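Local coordinates for protein peptidase M3B, oligoendopeptidase F (Enterococcus faecium, PDB 2QR4) that probably cleaves peptide bonds within oligopeptides as a metal-dependent endopeptidase of family M3, at residues Asp5-Phe8 with Asp9-Leu13; Leu59-Asp62 with Gln63-Asn67; Val84-Ala87 with Val88-Phe91; Tyr116-Tyr119 with Ile120-Val124. One frame throughout, in Å; residues are numbered along the deposited sequence. Where two conformers were deposited one is given.

Overall arrangement
All four contacts are local ones within the helical N-terminal part of the chain, strung in series. Contact 1 lies within helix 4-18, contact 2 ends helix 33-63, contact 3 ends helix 68-87, and contact 4 spans helix 117-124 and the residue before it. Contacts 2 and 3, with centres 28 Å apart, sit at the two ends of helix 68-87, and contact 1 packs on that helix between them, about 8 Å from each by nearest atoms. Contacts 3 and 4 touch, where Phe91 CE2 lies 3.1 Å from Tyr119 OH; their centres are 17 Å apart. Contacts 2 and 4 are the most widely separated, with centres 35 Å apart.

Contact 1: residues Asp5-Phe8 with Asp9-Leu13; sequences DQEF and DEKYL
Asp9 opens the second half of this stretch of helix 4-18, its N bonded to Asp5 O at 3.2 Å. That bond is bent at the hydrogen, 137°. The Asp9 carboxylate folds back beside its own backbone N (chi1 -81°), which brings OD2 to 3.0 Å from Asp5 O; both are acceptors, so the approach is not a bond. Glu10 continues the helix with its N on Gln6 O, and makes a weaker second bond to Glu7 O. Lys11 N then reaches Glu7 O at 3.0 Å in a straighter bond. Its side chain runs alongside that of Glu7, both pointing the same way: Lys11 CE lies 3.3 Å from Glu7 OE2, while NZ is 3.9 Å from the same oxygen, a long salt bridge. Tyr12 N completes the series on Phe8 O at 2.8 Å. Tyr12 CB meets Phe8 CE2 obliquely at 4.0 Å. The Phe8 ring, swung away from its own N (chi1 174°), packs on Leu73 and Arg76 of helix 68-87 and on Ile53 of helix 33-63, while Tyr12 lies against Leu80. This stretch is thus amphipathic: aromatic groups face the neighbouring helices and acidic groups are mostly exposed. With Asp5 and Asp9 one turn apart, their like charges would probably disfavour each other, whereas the Glu7-Lys11 pair should add a modest electrostatic attraction along the surface.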
loop_
_atom_site.group_PDB
_atom_site.type_symbol
_atom_site.label_atom_id
_atom_site.label_comp_id
_atom_site.label_asym_id
_atom_site.label_seq_id
_atom_site.Cartn_x
_atom_site.Cartn_y
_atom_site.Cartn_z
ATOM N N ASP A 5 -2.742 16.821 -20.441
ATOM C CA ASP A 5 -2.159 15.514 -20.748
ATOM C C ASP A 5 -1.698 15.392 -22.211
ATOM O O ASP A 5 -1.187 14.350 -22.627
ATOM C CB ASP A 5 -3.106 14.365 -20.358
ATOM C CG ASP A 5 -4.463 14.480 -21.012
ATOM O OD1 ASP A 5 -4.541 15.065 -22.120
ATOM O OD2 ASP A 5 -5.449 13.989 -20.414
ATOM N N GLN A 6 -1.874 16.453 -22.988
ATOM C CA GLN A 6 -1.288 16.490 -24.318
ATOM C C GLN A 6 0.042 17.242 -24.270
ATOM O O GLN A 6 0.971 16.920 -25.009
ATOM C CB GLN A 6 -2.256 17.103 -25.334
ATOM C CG GLN A 6 -1.824 16.947 -26.790
ATOM C CD GLN A 6 -1.294 18.239 -27.382
ATOM O OE1 GLN A 6 -2.065 19.158 -27.678
ATOM N NE2 GLN A 6 0.022 18.314 -27.572
ATOM N N GLU A 7 0.136 18.238 -23.393
ATOM C CA GLU A 7 1.418 18.879 -23.121
ATOM C C GLU A 7 2.278 17.862 -22.389
ATOM O O GLU A 7 3.493 17.782 -22.605
ATOM C CB GLU A 7 1.240 20.133 -22.267
ATOM C CG GLU A 7 2.512 20.602 -21.569
ATOM C CD GLU A 7 2.374 21.991 -20.964
ATOM O OE1 GLU A 7 1.223 22.433 -20.740
ATOM O OE2 GLU A 7 3.418 22.646 -20.720
ATOM N N PHE A 8 1.626 17.080 -21.531
ATOM C CA PHE A 8 2.290 15.989 -20.837
ATOM C C PHE A 8 2.847 15.003 -21.862
ATOM O O PHE A 8 3.986 14.536 -21.746
ATOM C CB PHE A 8 1.337 15.264 -19.861
ATOM C CG PHE A 8 1.951 14.039 -19.222
ATOM C CD1 PHE A 8 2.572 14.120 -17.980
ATOM C CD2 PHE A 8 1.941 12.811 -19.884
ATOM C CE1 PHE A 8 3.164 13.001 -17.409
ATOM C CE2 PHE A 8 2.541 11.688 -19.322
ATOM C CZ PHE A 8 3.149 11.779 -18.083
ATOM N N ASP A 9 2.035 14.683 -22.862
ATOM C CA ASP A 9 2.459 13.746 -23.899
ATOM C C ASP A 9 3.748 14.206 -24.586
ATOM O O ASP A 9 4.621 13.390 -24.890
ATOM C CB ASP A 9 1.348 13.533 -24.937
ATOM C CG ASP A 9 0.284 12.539 -24.470
ATOM O OD1 ASP A 9 0.585 11.697 -23.599
ATOM O OD2 ASP A 9 -0.855 12.600 -24.980
ATOM N N GLU A 10 3.867 15.510 -24.821
ATOM C CA GLU A 10 5.027 16.039 -25.518
ATOM C C GLU A 10 6.232 15.965 -24.609
ATOM O O GLU A 10 7.315 15.594 -25.055
ATOM C CB GLU A 10 4.799 17.478 -25.969
ATOM C CG GLU A 10 3.691 17.623 -26.981
ATOM C CD GLU A 10 3.178 19.041 -27.085
ATOM O OE1 GLU A 10 3.998 19.955 -27.304
ATOM O OE2 GLU A 10 1.948 19.236 -26.949
ATOM N N LYS A 11 6.029 16.292 -23.333
ATOM C CA LYS A 11 7.123 16.269 -22.363
ATOM C C LYS A 11 7.600 14.855 -22.068
ATOM O O LYS A 11 8.800 14.629 -21.925
ATOM C CB LYS A 11 6.732 16.974 -21.069
ATOM C CG LYS A 11 6.319 18.422 -21.273
ATOM C CD LYS A 11 6.356 19.211 -19.979
ATOM C CE LYS A 11 6.054 20.672 -20.238
ATOM N NZ LYS A 11 6.895 21.573 -19.404
ATOM N N TYR A 12 6.664 13.910 -21.984
ATOM C CA TYR A 12 7.017 12.519 -21.741
ATOM C C TYR A 12 7.906 12.030 -22.866
ATOM O O TYR A 12 8.926 11.390 -22.641
ATOM C CB TYR A 12 5.767 11.629 -21.660
ATOM C CG TYR A 12 6.080 10.141 -21.755
ATOM C CD1 TYR A 12 6.254 9.367 -20.608
ATOM C CD2 TYR A 12 6.219 9.515 -22.994
ATOM C CE1 TYR A 12 6.555 8.006 -20.692
ATOM C CE2 TYR A 12 6.523 8.159 -23.094
ATOM C CZ TYR A 12 6.689 7.410 -21.939
ATOM O OH TYR A 12 6.988 6.065 -22.041
ATOM N N LEU A 13 7.510 12.343 -24.089
ATOM C CA LEU A 13 8.215 11.874 -25.256
ATOM C C LEU A 13 9.621 12.462 -25.274
ATOM O O LEU A 13 10.585 11.779 -25.611
ATOM C CB LEU A 13 7.445 12.297 -26.503
ATOM C CG LEU A 13 7.294 11.290 -27.635
ATOM C CD1 LEU A 13 6.886 9.937 -27.086
ATOM C CD2 LEU A 13 6.265 11.793 -28.629
#

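Contact 2: residues Leu59-Asp62 with Gln63-Asn67; sequences LKND and QDTGN
Asn61 and Thr65 meet at the C-terminal end of helix 33-63, where the chain leaves the helix and enters a type I beta turn, Asp64 to Asn67, before helix 68-87. The two side chains run at a slant to each other. Thr65 turns its two branches to different tasks: the methyl CG2 lies against the Asn61 amide, 3.8 Å from both OD1 and ND2, while the hydroxyl OG1 donates to Asn61 O at 3.1 Å. The donor hydroxyl stands 35° out of the carbonyl plane. This side-chain bond occupies a carbonyl of the last turn that Thr65 N, although close to it, meets at a poor angle. The Asn61 amide is brought beside the methyl because CG points away from the backbone N (chi1 -171°), and it also packs on Tyr74 of helix 68-87. Thr65 also touches Val155 and Asn158 of helix 143-160, so the buried pair joins the helix end to two others. The Gln63 side chain, modelled in two conformers and therefore doubtful in position, bends back in one of them beside Leu59 O, without a hydrogen bond. The same carbonyl receives Gln63 N at 3.0 Å, whereas Asp64 N holds Lys60 O weakly. Asp64 is the first residue to leave helical geometry; its OD1 accepts a weak bond from Gly66 N across the turn. Asn67 then serves as N-cap of helix 68-87, with OD1 taking the backbone N of Tyr70. The turn itself is closed by Asn67 N on Asp64 O, 3.0 Å long.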
loop_
_atom_site.group_PDB
_atom_site.type_symbol
_atom_site.label_atom_id
_atom_site.label_comp_id
_atom_site.label_asym_id
_atom_site.label_seq_id
_atom_site.Cartn_x
_atom_site.Cartn_y
_atom_site.Cartn_z
ATOM N N LEU A 59 0.243 17.207 -7.325
ATOM C CA LEU A 59 -0.600 18.278 -6.804
ATOM C C LEU A 59 -2.018 18.180 -7.343
ATOM O O LEU A 59 -2.982 18.176 -6.584
ATOM C CB LEU A 59 -0.005 19.658 -7.102
ATOM C CG LEU A 59 0.700 20.306 -5.903
ATOM C CD1 LEU A 59 1.776 19.378 -5.324
ATOM C CD2 LEU A 59 1.284 21.673 -6.266
ATOM N N LYS A 60 -2.137 18.099 -8.661
ATOM C CA LYS A 60 -3.432 17.981 -9.292
ATOM C C LYS A 60 -4.217 16.762 -8.777
ATOM O O LYS A 60 -5.421 16.843 -8.546
ATOM C CB LYS A 60 -3.274 17.955 -10.809
ATOM C CG LYS A 60 -3.276 19.334 -11.431
ATOM C CD LYS A 60 -3.939 19.308 -12.803
ATOM C CE LYS A 60 -4.321 20.716 -13.268
ATOM N NZ LYS A 60 -5.378 21.351 -12.422
ATOM N N ASN A 61 -3.528 15.642 -8.582
ATOM C CA ASN A 61 -4.154 14.460 -8.014
ATOM C C ASN A 61 -4.735 14.766 -6.637
ATOM O O ASN A 61 -5.907 14.492 -6.373
ATOM C CB ASN A 61 -3.140 13.328 -7.903
ATOM C CG ASN A 61 -3.778 12.004 -7.519
ATOM O OD1 ASN A 61 -3.307 11.304 -6.621
ATOM N ND2 ASN A 61 -4.844 11.648 -8.212
ATOM N N ASP A 62 -3.914 15.350 -5.767
ATOM C CA ASP A 62 -4.337 15.691 -4.408
ATOM C C ASP A 62 -5.540 16.631 -4.386
ATOM O O ASP A 62 -6.375 16.556 -3.482
ATOM C CB ASP A 62 -3.176 16.283 -3.605
ATOM C CG ASP A 62 -2.208 15.221 -3.108
ATOM O OD1 ASP A 62 -2.396 14.034 -3.446
ATOM O OD2 ASP A 62 -1.261 15.570 -2.375
ATOM N N GLN A 63 -5.654 17.508 -5.375
ATOM C CA GLN A 63 -6.782 18.431 -5.385
ATOM C C GLN A 63 -8.128 17.776 -5.741
ATOM O O GLN A 63 -9.168 18.176 -5.213
ATOM C CB GLN A 63 -6.493 19.659 -6.254
ATOM C CG GLN A 63 -5.994 20.878 -5.462
ATOM C CD GLN A 63 -4.478 20.911 -5.288
ATOM O OE1 GLN A 63 -3.796 21.732 -5.899
ATOM N NE2 GLN A 63 -3.950 20.022 -4.452
ATOM N N ASP A 64 -8.121 16.778 -6.621
ATOM C CA ASP A 64 -9.344 16.002 -6.869
ATOM C C ASP A 64 -8.998 14.529 -7.126
ATOM O O ASP A 64 -8.921 14.092 -8.274
ATOM C CB ASP A 64 -10.124 16.599 -8.040
ATOM C CG ASP A 64 -11.473 15.935 -8.257
ATOM O OD1 ASP A 64 -11.814 14.972 -7.531
ATOM O OD2 ASP A 64 -12.200 16.383 -9.170
ATOM N N THR A 65 -8.797 13.773 -6.048
ATOM C CA THR A 65 -8.273 12.407 -6.151
ATOM C C THR A 65 -9.268 11.420 -6.745
ATOM O O THR A 65 -8.897 10.308 -7.102
ATOM C CB THR A 65 -7.771 11.865 -4.797
ATOM O OG1 THR A 65 -7.216 12.930 -4.023
ATOM C CG2 THR A 65 -6.684 10.816 -5.027
ATOM N N GLY A 66 -10.528 11.829 -6.847
ATOM C CA GLY A 66 -11.545 10.991 -7.457
ATOM C C GLY A 66 -11.664 11.198 -8.959
ATOM O O GLY A 66 -12.464 10.536 -9.620
ATOM N N ASN A 67 -10.865 12.112 -9.503
ATOM C CA ASN A 67 -10.938 12.460 -10.922
ATOM C C ASN A 67 -10.061 11.552 -11.805
ATOM O O ASN A 67 -8.829 11.589 -11.720
ATOM C CB ASN A 67 -10.574 13.936 -11.107
ATOM C CG ASN A 67 -10.600 14.375 -12.565
ATOM O OD1 ASN A 67 -9.910 13.812 -13.409
ATOM N ND2 ASN A 67 -11.384 15.399 -12.857
#

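Contact 3: residues Val84-Ala87 with Val88-Phe91; sequences VSEA and VSWF
Ser89 grips Glu86 O with two hydrogen bonds, one from its hydroxyl and one from its backbone. OG donates at 2.6 Å with the donor tilted 21° from the carbonyl plane; N donates at 3.2 Å from well above that plane. The hydroxyl reaches this oxygen because it sits between the backbone N and the carbonyl carbon (chi1 62°). A further backbone bond, Val88 N to Ser85 O, is weak at 3.4 Å. Around the indole of Trp90, Ala87 O lies at the ring edge, near the plane and 3.1 Å from NE1; Ala87 O and Trp90 NE1 are each hydrogen-bonded to Ser22 OG, which links the two. Elsewhere, Glu86 OE2 is bound to Ser137 OG and Ser85 OG to Phe81 O. Apolar packing falls to Val88, whose side chain rests on Val43 of helix 33-63, and to Phe91 CB, which lies over the rim of one indole face, 4.1 Å above the plane. Val88 CB also closes on a backbone oxygen, Val84 O, at 3.3 Å. Together these interactions form a helix C-terminus: helix 68-87 ends, Val88 leaves helical geometry, and a type I beta turn from Val88 to Phe91 leads directly into helix 91-95.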
loop_
_atom_site.group_PDB
_atom_site.type_symbol
_atom_site.label_atom_id
_atom_site.label_comp_id
_atom_site.label_asym_id
_atom_site.label_seq_id
_atom_site.Cartn_x
_atom_site.Cartn_y
_atom_site.Cartn_z
ATOM N N VAL A 84 13.082 7.498 -15.052
ATOM C CA VAL A 84 14.176 8.461 -15.070
ATOM C C VAL A 84 15.135 8.267 -13.890
ATOM O O VAL A 84 16.349 8.237 -14.070
ATOM C CB VAL A 84 13.634 9.919 -15.073
ATOM C CG1 VAL A 84 14.740 10.904 -14.754
ATOM C CG2 VAL A 84 13.014 10.247 -16.416
ATOM N N SER A 85 14.584 8.137 -12.690
ATOM C CA SER A 85 15.382 7.922 -11.490
ATOM C C SER A 85 16.216 6.673 -11.634
ATOM O O SER A 85 17.391 6.659 -11.282
ATOM C CB SER A 85 14.489 7.782 -10.263
ATOM O OG SER A 85 13.854 9.009 -9.964
ATOM N N GLU A 86 15.605 5.619 -12.157
ATOM C CA GLU A 86 16.317 4.380 -12.348
ATOM C C GLU A 86 17.444 4.556 -13.368
ATOM O O GLU A 86 18.569 4.086 -13.160
ATOM C CB GLU A 86 15.362 3.261 -12.784
ATOM C CG GLU A 86 15.995 1.864 -12.744
ATOM C CD GLU A 86 16.983 1.634 -13.884
ATOM O OE1 GLU A 86 16.814 2.261 -14.957
ATOM O OE2 GLU A 86 17.928 0.829 -13.711
ATOM N N ALA A 87 17.143 5.235 -14.471
ATOM C CA ALA A 87 18.096 5.353 -15.578
ATOM C C ALA A 87 19.317 6.201 -15.215
ATOM O O ALA A 87 20.347 6.149 -15.880
ATOM C CB ALA A 87 17.397 5.914 -16.809
ATOM N N VAL A 88 19.198 6.944 -14.122
ATOM C CA VAL A 88 20.178 7.944 -13.731
ATOM C C VAL A 88 20.803 7.550 -12.378
ATOM O O VAL A 88 21.601 8.286 -11.780
ATOM C CB VAL A 88 19.461 9.327 -13.717
ATOM C CG1 VAL A 88 19.395 9.978 -12.327
ATOM C CG2 VAL A 88 19.999 10.234 -14.790
ATOM N N SER A 89 20.455 6.351 -11.922
ATOM C CA SER A 89 20.897 5.861 -10.617
ATOM C C SER A 89 22.375 5.456 -10.552
ATOM O O SER A 89 22.907 5.259 -9.465
ATOM C CB SER A 89 20.015 4.683 -10.167
ATOM O OG SER A 89 20.114 3.584 -11.067
ATOM N N TRP A 90 23.034 5.317 -11.702
ATOM C CA TRP A 90 24.459 4.970 -11.717
ATOM C C TRP A 90 25.317 6.172 -11.304
ATOM O O TRP A 90 26.486 6.031 -10.941
ATOM C CB TRP A 90 24.873 4.506 -13.107
ATOM C CG TRP A 90 24.523 5.524 -14.143
ATOM C CD1 TRP A 90 23.395 5.558 -14.912
ATOM C CD2 TRP A 90 25.293 6.671 -14.506
ATOM N NE1 TRP A 90 23.418 6.646 -15.734
ATOM C CE2 TRP A 90 24.570 7.355 -15.504
ATOM C CE3 TRP A 90 26.532 7.185 -14.087
ATOM C CZ2 TRP A 90 25.028 8.543 -16.084
ATOM C CZ3 TRP A 90 26.990 8.356 -14.664
ATOM C CH2 TRP A 90 26.237 9.026 -15.656
ATOM N N PHE A 91 24.706 7.350 -11.347
ATOM C CA PHE A 91 25.413 8.623 -11.272
ATOM C C PHE A 91 26.203 8.869 -9.973
ATOM O O PHE A 91 27.419 9.106 -10.022
ATOM C CB PHE A 91 24.424 9.754 -11.575
ATOM C CG PHE A 91 25.010 11.123 -11.479
ATOM C CD1 PHE A 91 26.080 11.491 -12.272
ATOM C CD2 PHE A 91 24.484 12.045 -10.605
ATOM C CE1 PHE A 91 26.623 12.760 -12.186
ATOM C CE2 PHE A 91 25.018 13.317 -10.519
ATOM C CZ PHE A 91 26.088 13.673 -11.311
#

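Contact 4: residues Tyr116-Tyr119 with Ile120-Val124; sequences YRHY and IQQIV
Tyr119 directs its ring away from its own backbone N (chi1 169°), while Ile123 one turn later places CG1 beside its N (chi1 -65°) and extends CD1 onward. The methyl consequently comes over one face of the phenol, 4.0 Å from the ring centroid and 29° off the normal, a CH-pi contact. Its nearest ring atom is Tyr119 CE2, at 3.6 Å. Ile120 meets the same ring: its CD1 reaches Tyr119 CD2, also at 3.6 Å, so two isoleucine methyls pack on one tyrosine. Beneath the side chains the helical backbone is closed by Ile120 N to Tyr116 O at 2.8 Å and Gln121 N to Arg117 O at 2.6 Å. Gln122 N follows on His118 O with a weak bond. The Gln122 chain bends back toward this turn, and its OE1 makes a weak hydrogen bond to Tyr541 OH. Arg117 is held by a salt bridge from NE to Glu114 OE2. The apolar side of helix 117-124 faces helices 91-95 and 33-63: Ile120 and Ile123 lie on Ile95 of the first, and Tyr119 rests against Leu44 of the second. Tyr116 also rests on helix 33-63, at Ile40 and Leu44, whereas helix 100-109 is the neighbour of Arg117 and Gln121, which pack against its Trp104.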
loop_
_atom_site.group_PDB
_atom_site.type_symbol
_atom_site.label_atom_id
_atom_site.label_comp_id
_atom_site.label_asym_id
_atom_site.label_seq_id
_atom_site.Cartn_x
_atom_site.Cartn_y
_atom_site.Cartn_z
ATOM N N TYR A 116 28.162 23.698 -9.428
ATOM C CA TYR A 116 27.610 22.480 -8.851
ATOM C C TYR A 116 28.304 22.030 -7.568
ATOM O O TYR A 116 27.970 20.978 -7.018
ATOM C CB TYR A 116 27.667 21.337 -9.873
ATOM C CG TYR A 116 26.861 21.609 -11.110
ATOM C CD1 TYR A 116 27.483 21.926 -12.311
ATOM C CD2 TYR A 116 25.475 21.570 -11.077
ATOM C CE1 TYR A 116 26.745 22.191 -13.451
ATOM C CE2 TYR A 116 24.727 21.838 -12.211
ATOM C CZ TYR A 116 25.370 22.145 -13.393
ATOM O OH TYR A 116 24.639 22.400 -14.520
ATOM N N ARG A 117 29.272 22.801 -7.085
ATOM C CA ARG A 117 30.087 22.302 -5.982
ATOM C C ARG A 117 29.214 21.862 -4.802
ATOM O O ARG A 117 29.352 20.745 -4.302
ATOM C CB ARG A 117 31.178 23.303 -5.578
ATOM C CG ARG A 117 31.068 23.907 -4.185
ATOM C CD ARG A 117 32.449 23.946 -3.534
ATOM N NE ARG A 117 33.481 24.376 -4.479
ATOM C CZ ARG A 117 34.732 23.920 -4.493
ATOM N NH1 ARG A 117 35.595 24.378 -5.396
ATOM N NH2 ARG A 117 35.119 23.000 -3.616
ATOM N N HIS A 118 28.293 22.726 -4.394
ATOM C CA HIS A 118 27.364 22.424 -3.313
ATOM C C HIS A 118 26.577 21.127 -3.564
ATOM O O HIS A 118 26.253 20.387 -2.627
ATOM C CB HIS A 118 26.454 23.635 -3.056
ATOM C CG HIS A 118 25.003 23.296 -2.917
ATOM N ND1 HIS A 118 24.439 22.914 -1.718
ATOM C CD2 HIS A 118 23.997 23.300 -3.824
ATOM C CE1 HIS A 118 23.149 22.685 -1.896
ATOM N NE2 HIS A 118 22.855 22.912 -3.165
ATOM N N TYR A 119 26.298 20.831 -4.829
ATOM C CA TYR A 119 25.615 19.586 -5.162
ATOM C C TYR A 119 26.561 18.390 -5.070
ATOM O O TYR A 119 26.197 17.337 -4.538
ATOM C CB TYR A 119 24.973 19.667 -6.544
ATOM C CG TYR A 119 24.489 18.340 -7.055
ATOM C CD1 TYR A 119 23.293 17.792 -6.600
ATOM C CD2 TYR A 119 25.235 17.622 -7.989
ATOM C CE1 TYR A 119 22.847 16.558 -7.063
ATOM C CE2 TYR A 119 24.799 16.396 -8.463
ATOM C CZ TYR A 119 23.603 15.866 -7.994
ATOM O OH TYR A 119 23.165 14.643 -8.461
ATOM N N ILE A 120 27.776 18.554 -5.580
ATOM C CA ILE A 120 28.792 17.508 -5.483
ATOM C C ILE A 120 29.258 17.309 -4.034
ATOM O O ILE A 120 29.631 16.210 -3.639
ATOM C CB ILE A 120 29.993 17.807 -6.408
ATOM C CG1 ILE A 120 29.549 17.738 -7.872
ATOM C CG2 ILE A 120 31.134 16.827 -6.160
ATOM C CD1 ILE A 120 28.701 16.509 -8.188
ATOM N N GLN A 121 29.206 18.380 -3.249
ATOM C CA GLN A 121 29.579 18.343 -1.843
ATOM C C GLN A 121 28.674 17.420 -1.037
ATOM O O GLN A 121 29.159 16.636 -0.223
ATOM C CB GLN A 121 29.533 19.753 -1.243
ATOM C CG GLN A 121 30.131 19.856 0.144
ATOM C CD GLN A 121 31.643 19.830 0.111
ATOM O OE1 GLN A 121 32.285 20.844 -0.169
ATOM N NE2 GLN A 121 32.222 18.672 0.396
ATOM N N GLN A 122 27.364 17.525 -1.252
ATOM C CA GLN A 122 26.396 16.689 -0.547
ATOM C C GLN A 122 26.699 15.239 -0.800
ATOM O O GLN A 122 26.695 14.416 0.125
ATOM C CB GLN A 122 24.966 16.981 -1.006
ATOM C CG GLN A 122 24.204 17.948 -0.123
ATOM C CD GLN A 122 24.975 19.230 0.152
ATOM O OE1 GLN A 122 26.068 19.209 0.724
ATOM N NE2 GLN A 122 24.395 20.357 -0.240
ATOM N N ILE A 123 26.961 14.929 -2.063
ATOM C CA ILE A 123 27.202 13.556 -2.460
ATOM C C ILE A 123 28.425 13.002 -1.756
ATOM O O ILE A 123 28.353 11.926 -1.169
ATOM C CB ILE A 123 27.334 13.419 -3.972
ATOM C CG1 ILE A 123 25.996 13.777 -4.626
ATOM C CG2 ILE A 123 27.751 12.000 -4.324
ATOM C CD1 ILE A 123 26.082 13.957 -6.088
ATOM N N VAL A 124 29.525 13.759 -1.796
ATOM C CA VAL A 124 30.777 13.396 -1.128
ATOM C C VAL A 124 30.599 13.220 0.380
ATOM O O VAL A 124 31.194 12.326 0.991
ATOM C CB VAL A 124 31.883 14.447 -1.408
ATOM C CG1 VAL A 124 33.055 14.312 -0.426
ATOM C CG2 VAL A 124 32.368 14.338 -2.850
#